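Local coordinates for protein neutral proteinase inhibitor ScNPI (Streptomyces caespitosus, PDB 4HWX) that inhibits serine endopeptidases, probably of the subtilisin type, and, as a single-domain inhibitor, simultaneously targets a second class of peptidase, at residues A[39-51]-A[103-114]. Sequence-based numbering, arbitrary orientation.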
loop_
_atom_site.group_PDB
_atom_site.type_symbol
_atom_site.label_atom_id
_atom_site.label_comp_id
_atom_site.label_asym_id
_atom_site.label_seq_id
_atom_site.Cartn_x
_atom_site.Cartn_y
_atom_site.Cartn_z
ATOM N N THR A 39 10.537 -4.325 3.322
ATOM C CA THR A 39 11.260 -5.167 2.382
ATOM C C THR A 39 12.039 -4.287 1.400
ATOM O O THR A 39 12.868 -4.808 0.654
ATOM C CB THR A 39 10.317 -6.141 1.684
ATOM O OG1 THR A 39 9.277 -5.394 1.050
ATOM C CG2 THR A 39 9.738 -7.151 2.647
ATOM N N HIS A 40 11.809 -2.945 1.412
ATOM C CA HIS A 40 12.579 -2.047 0.554
ATOM C C HIS A 40 14.090 -2.211 0.882
ATOM O O HIS A 40 14.436 -2.259 2.061
ATOM C CB HIS A 40 12.118 -0.582 0.700
ATOM C CG HIS A 40 12.627 0.272 -0.408
ATOM N ND1 HIS A 40 13.950 0.662 -0.460
ATOM C CD2 HIS A 40 11.987 0.738 -1.508
ATOM C CE1 HIS A 40 14.081 1.342 -1.585
ATOM N NE2 HIS A 40 12.924 1.433 -2.242
ATOM N N PRO A 41 14.987 -2.364 -0.114
ATOM C CA PRO A 41 16.403 -2.629 0.213
ATOM C C PRO A 41 17.206 -1.419 0.721
ATOM O O PRO A 41 18.270 -1.624 1.306
ATOM C CB PRO A 41 16.979 -3.156 -1.096
ATOM C CG PRO A 41 16.112 -2.634 -2.149
ATOM C CD PRO A 41 14.757 -2.383 -1.579
ATOM N N ALA A 42 16.708 -0.181 0.530
ATOM C CA ALA A 42 17.381 1.050 1.013
ATOM C C ALA A 42 16.308 1.905 1.705
ATOM O O ALA A 42 15.889 2.919 1.147
ATOM C CB ALA A 42 18.040 1.785 -0.157
ATOM N N PRO A 43 15.757 1.449 2.865
ATOM C CA PRO A 43 14.590 2.141 3.445
ATOM C C PRO A 43 14.770 3.621 3.778
ATOM O O PRO A 43 13.925 4.409 3.360
ATOM C CB PRO A 43 14.274 1.343 4.704
ATOM C CG PRO A 43 14.900 0.030 4.500
ATOM C CD PRO A 43 16.106 0.253 3.658
ATOM N N ARG A 44 15.832 4.005 4.518
ATOM C CA ARG A 44 16.003 5.419 4.873
ATOM C C ARG A 44 16.158 6.303 3.635
ATOM O O ARG A 44 15.533 7.361 3.580
ATOM C CB ARG A 44 17.166 5.635 5.853
ATOM C CG ARG A 44 17.176 7.064 6.417
ATOM C CD ARG A 44 15.987 7.327 7.322
ATOM N NE ARG A 44 16.192 6.727 8.641
ATOM C CZ ARG A 44 15.305 6.769 9.627
ATOM N NH1 ARG A 44 14.131 7.355 9.445
ATOM N NH2 ARG A 44 15.586 6.226 10.804
ATOM N N ALA A 45 16.948 5.860 2.640
ATOM C CA ALA A 45 17.153 6.602 1.394
ATOM C C ALA A 45 15.818 6.800 0.622
ATOM O O ALA A 45 15.570 7.898 0.094
ATOM C CB ALA A 45 18.178 5.892 0.524
ATOM N N ALA A 46 14.948 5.757 0.597
ATOM C CA ALA A 46 13.620 5.833 -0.041
ATOM C C ALA A 46 12.718 6.829 0.743
ATOM O O ALA A 46 12.084 7.681 0.127
ATOM C CB ALA A 46 12.985 4.445 -0.086
ATOM N N CYS A 47 12.728 6.772 2.093
ATOM C CA CYS A 47 11.972 7.703 2.956
ATOM C C CYS A 47 12.356 9.156 2.673
ATOM O O CYS A 47 11.457 9.982 2.491
ATOM C CB CYS A 47 12.176 7.368 4.427
ATOM S SG CYS A 47 11.443 5.788 4.904
ATOM N N ASP A 48 13.686 9.456 2.616
ATOM C CA ASP A 48 14.243 10.785 2.300
ATOM C C ASP A 48 13.743 11.249 0.919
ATOM O O ASP A 48 13.329 12.402 0.759
ATOM C CB ASP A 48 15.794 10.754 2.285
ATOM C CG ASP A 48 16.538 10.421 3.573
ATOM O OD1 ASP A 48 15.991 10.676 4.655
ATOM O OD2 ASP A 48 17.694 9.922 3.483
ATOM N N ALA A 49 13.809 10.339 -0.080
ATOM C CA ALA A 49 13.392 10.612 -1.468
ATOM C C ALA A 49 11.901 10.966 -1.528
ATOM O O ALA A 49 11.542 11.962 -2.167
ATOM C CB ALA A 49 13.701 9.425 -2.368
ATOM N N LEU A 50 11.057 10.236 -0.769
ATOM C CA LEU A 50 9.611 10.520 -0.684
ATOM C C LEU A 50 9.354 11.878 -0.049
ATOM O O LEU A 50 8.566 12.677 -0.567
ATOM C CB LEU A 50 8.897 9.422 0.125
ATOM C CG LEU A 50 8.752 8.083 -0.563
ATOM C CD1 LEU A 50 8.092 7.087 0.378
ATOM C CD2 LEU A 50 7.970 8.217 -1.876
ATOM N N ASN A 51 10.059 12.168 1.052
ATOM C CA ASN A 51 9.925 13.462 1.718
ATOM C C ASN A 51 10.347 14.612 0.801
ATOM O O ASN A 51 9.717 15.667 0.835
ATOM C CB ASN A 51 10.723 13.475 3.030
ATOM C CG ASN A 51 10.023 12.747 4.157
ATOM O OD1 ASN A 51 8.791 12.640 4.200
ATOM N ND2 ASN A 51 10.796 12.221 5.096
ATOM N N SER A 103 13.749 3.124 -16.404
ATOM C CA SER A 103 15.051 3.299 -15.744
ATOM C C SER A 103 15.607 4.712 -15.987
ATOM O O SER A 103 16.055 5.371 -15.021
ATOM C CB SER A 103 16.044 2.235 -16.208
ATOM O OG SER A 103 17.324 2.460 -15.641
ATOM N N ALA A 104 15.513 5.206 -17.244
ATOM C CA ALA A 104 16.023 6.539 -17.609
ATOM C C ALA A 104 15.335 7.665 -16.815
ATOM O O ALA A 104 16.013 8.595 -16.358
ATOM C CB ALA A 104 15.857 6.786 -19.103
ATOM N N ASN A 105 14.010 7.562 -16.628
ATOM C CA ASN A 105 13.239 8.612 -15.950
ATOM C C ASN A 105 13.173 8.459 -14.444
ATOM O O ASN A 105 12.809 9.423 -13.768
ATOM C CB ASN A 105 11.824 8.643 -16.499
ATOM C CG ASN A 105 11.782 9.252 -17.864
ATOM O OD1 ASN A 105 11.701 10.477 -18.006
ATOM N ND2 ASN A 105 11.934 8.420 -18.888
ATOM N N LEU A 106 13.487 7.268 -13.907
ATOM C CA LEU A 106 13.396 7.092 -12.466
ATOM C C LEU A 106 14.746 7.213 -11.815
ATOM O O LEU A 106 14.934 6.659 -10.729
ATOM C CB LEU A 106 12.686 5.791 -12.061
ATOM C CG LEU A 106 11.166 5.913 -12.002
ATOM C CD1 LEU A 106 10.534 4.555 -11.739
ATOM C CD2 LEU A 106 10.706 6.950 -10.939
ATOM N N ASN A 107 15.675 7.982 -12.470
ATOM C CA ASN A 107 17.012 8.375 -11.988
ATOM C C ASN A 107 17.771 7.110 -11.624
ATOM O O ASN A 107 17.965 6.220 -12.456
ATOM C CB ASN A 107 16.787 9.299 -10.744
ATOM C CG ASN A 107 17.868 10.261 -10.346
ATOM O OD1 ASN A 107 18.377 10.206 -9.220
ATOM N ND2 ASN A 107 18.104 11.266 -11.174
ATOM N N SER A 108 18.167 7.048 -10.368
ATOM C CA SER A 108 18.696 5.936 -9.596
ATOM C C SER A 108 18.029 6.136 -8.228
ATOM O O SER A 108 18.573 5.781 -7.174
ATOM C CB SER A 108 20.222 5.943 -9.575
ATOM O OG SER A 108 20.730 5.199 -10.669
ATOM N N ASN A 109 16.813 6.766 -8.295
ATOM C CA ASN A 109 15.923 7.144 -7.207
ATOM C C ASN A 109 15.733 5.957 -6.309
ATOM O O ASN A 109 15.323 4.889 -6.777
ATOM C CB ASN A 109 14.585 7.649 -7.758
ATOM C CG ASN A 109 13.737 8.391 -6.768
ATOM O OD1 ASN A 109 13.177 7.811 -5.856
ATOM N ND2 ASN A 109 13.631 9.689 -6.927
ATOM N N PRO A 110 16.087 6.087 -5.023
ATOM C CA PRO A 110 16.005 4.918 -4.128
ATOM C C PRO A 110 14.614 4.262 -4.094
ATOM O O PRO A 110 14.548 3.051 -3.968
ATOM C CB PRO A 110 16.376 5.504 -2.764
ATOM C CG PRO A 110 17.226 6.680 -3.095
ATOM C CD PRO A 110 16.607 7.272 -4.313
ATOM N N VAL A 111 13.521 5.048 -4.271
ATOM C CA VAL A 111 12.137 4.555 -4.190
ATOM C C VAL A 111 11.927 3.317 -5.071
ATOM O O VAL A 111 11.464 2.304 -4.541
ATOM C CB VAL A 111 11.074 5.648 -4.468
ATOM C CG1 VAL A 111 9.662 5.057 -4.441
ATOM C CG2 VAL A 111 11.188 6.776 -3.443
ATOM N N TYR A 112 12.297 3.374 -6.362
ATOM C CA TYR A 112 12.119 2.224 -7.248
ATOM C C TYR A 112 13.425 1.451 -7.500
ATOM O O TYR A 112 13.510 0.701 -8.475
ATOM C CB TYR A 112 11.429 2.629 -8.559
ATOM C CG TYR A 112 9.970 2.945 -8.307
ATOM C CD1 TYR A 112 9.042 1.921 -8.089
ATOM C CD2 TYR A 112 9.545 4.260 -8.109
ATOM C CE1 TYR A 112 7.718 2.201 -7.739
ATOM C CE2 TYR A 112 8.211 4.552 -7.808
ATOM C CZ TYR A 112 7.301 3.520 -7.627
ATOM O OH TYR A 112 5.992 3.803 -7.306
ATOM N N ALA A 113 14.392 1.546 -6.574
ATOM C CA ALA A 113 15.647 0.785 -6.691
ATOM C C ALA A 113 15.463 -0.591 -6.011
ATOM O O ALA A 113 16.016 -0.857 -4.937
ATOM C CB ALA A 113 16.814 1.569 -6.087
ATOM N N PHE A 114 14.597 -1.432 -6.619
ATOM C CA PHE A 114 14.281 -2.794 -6.147
ATOM C C PHE A 114 13.866 -3.698 -7.317
ATOM O O PHE A 114 13.457 -3.155 -8.362
ATOM C CB PHE A 114 13.190 -2.778 -5.051
ATOM C CG PHE A 114 11.809 -2.330 -5.477
ATOM C CD1 PHE A 114 10.869 -3.250 -5.929
ATOM C CD2 PHE A 114 11.424 -0.997 -5.352
ATOM C CE1 PHE A 114 9.582 -2.840 -6.301
ATOM C CE2 PHE A 114 10.132 -0.586 -5.721
ATOM C CZ PHE A 114 9.221 -1.508 -6.191
ATOM O OXT PHE A 114 13.889 -4.945 -7.158
#
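His-40 reaches from the loop before helix 43-52 to the C-terminal turn and supplies the polar link of the contact. Its NE2 donates to Val-111 O at 2.9 Å (N-H...O 145°), with the acceptor in the ring plane but the N-H arriving from above the plane of that carbonyl. A second, weak bond runs from NE2 to Pro-110 O, also 2.9 Å and much more bent at 116°, so one N-H is shared between successive carbonyls. CG anti to the backbone N (chi1 -165°) brings the imidazole up to the turn, while ND1 accepts from Ala-42 N at 3.0 Å. Bonds at both ring nitrogens thus fix its rotation, and Ala-46 CB and Pro-41 CD cover opposite faces near the rim.

Apolar packing continues along the helix. The Pro-110 ring lies against the helix backbone at Ala-45 and Ala-46, with Pro-110 CB 3.8 Å from Ala-45 CB. Val-111 puts CG2 among Ala-46 O, Ala-49 CB and Leu-50 CD2, the last at 3.9 Å; the leucine and valine side chains meet nearly at right angles. Asn-109 OD1 accepts from Val-111 N on a lone pair, an Asx turn that ties together the backbone presenting Pro-110 and Val-111. At the chain terminus, Pro-41 CD meets Phe-114 CB at 3.8 Å.

Leu-50, Val-111 and Phe-114 also touch Phe-11 of strand 8-15, and a disulfide joins Cys-47 to Cys-32 of strand 23-32. Helix and C-terminal tail thus lie side by side over one face of the antiparallel sheet, as in the Streptomyces subtilisin inhibitor fold.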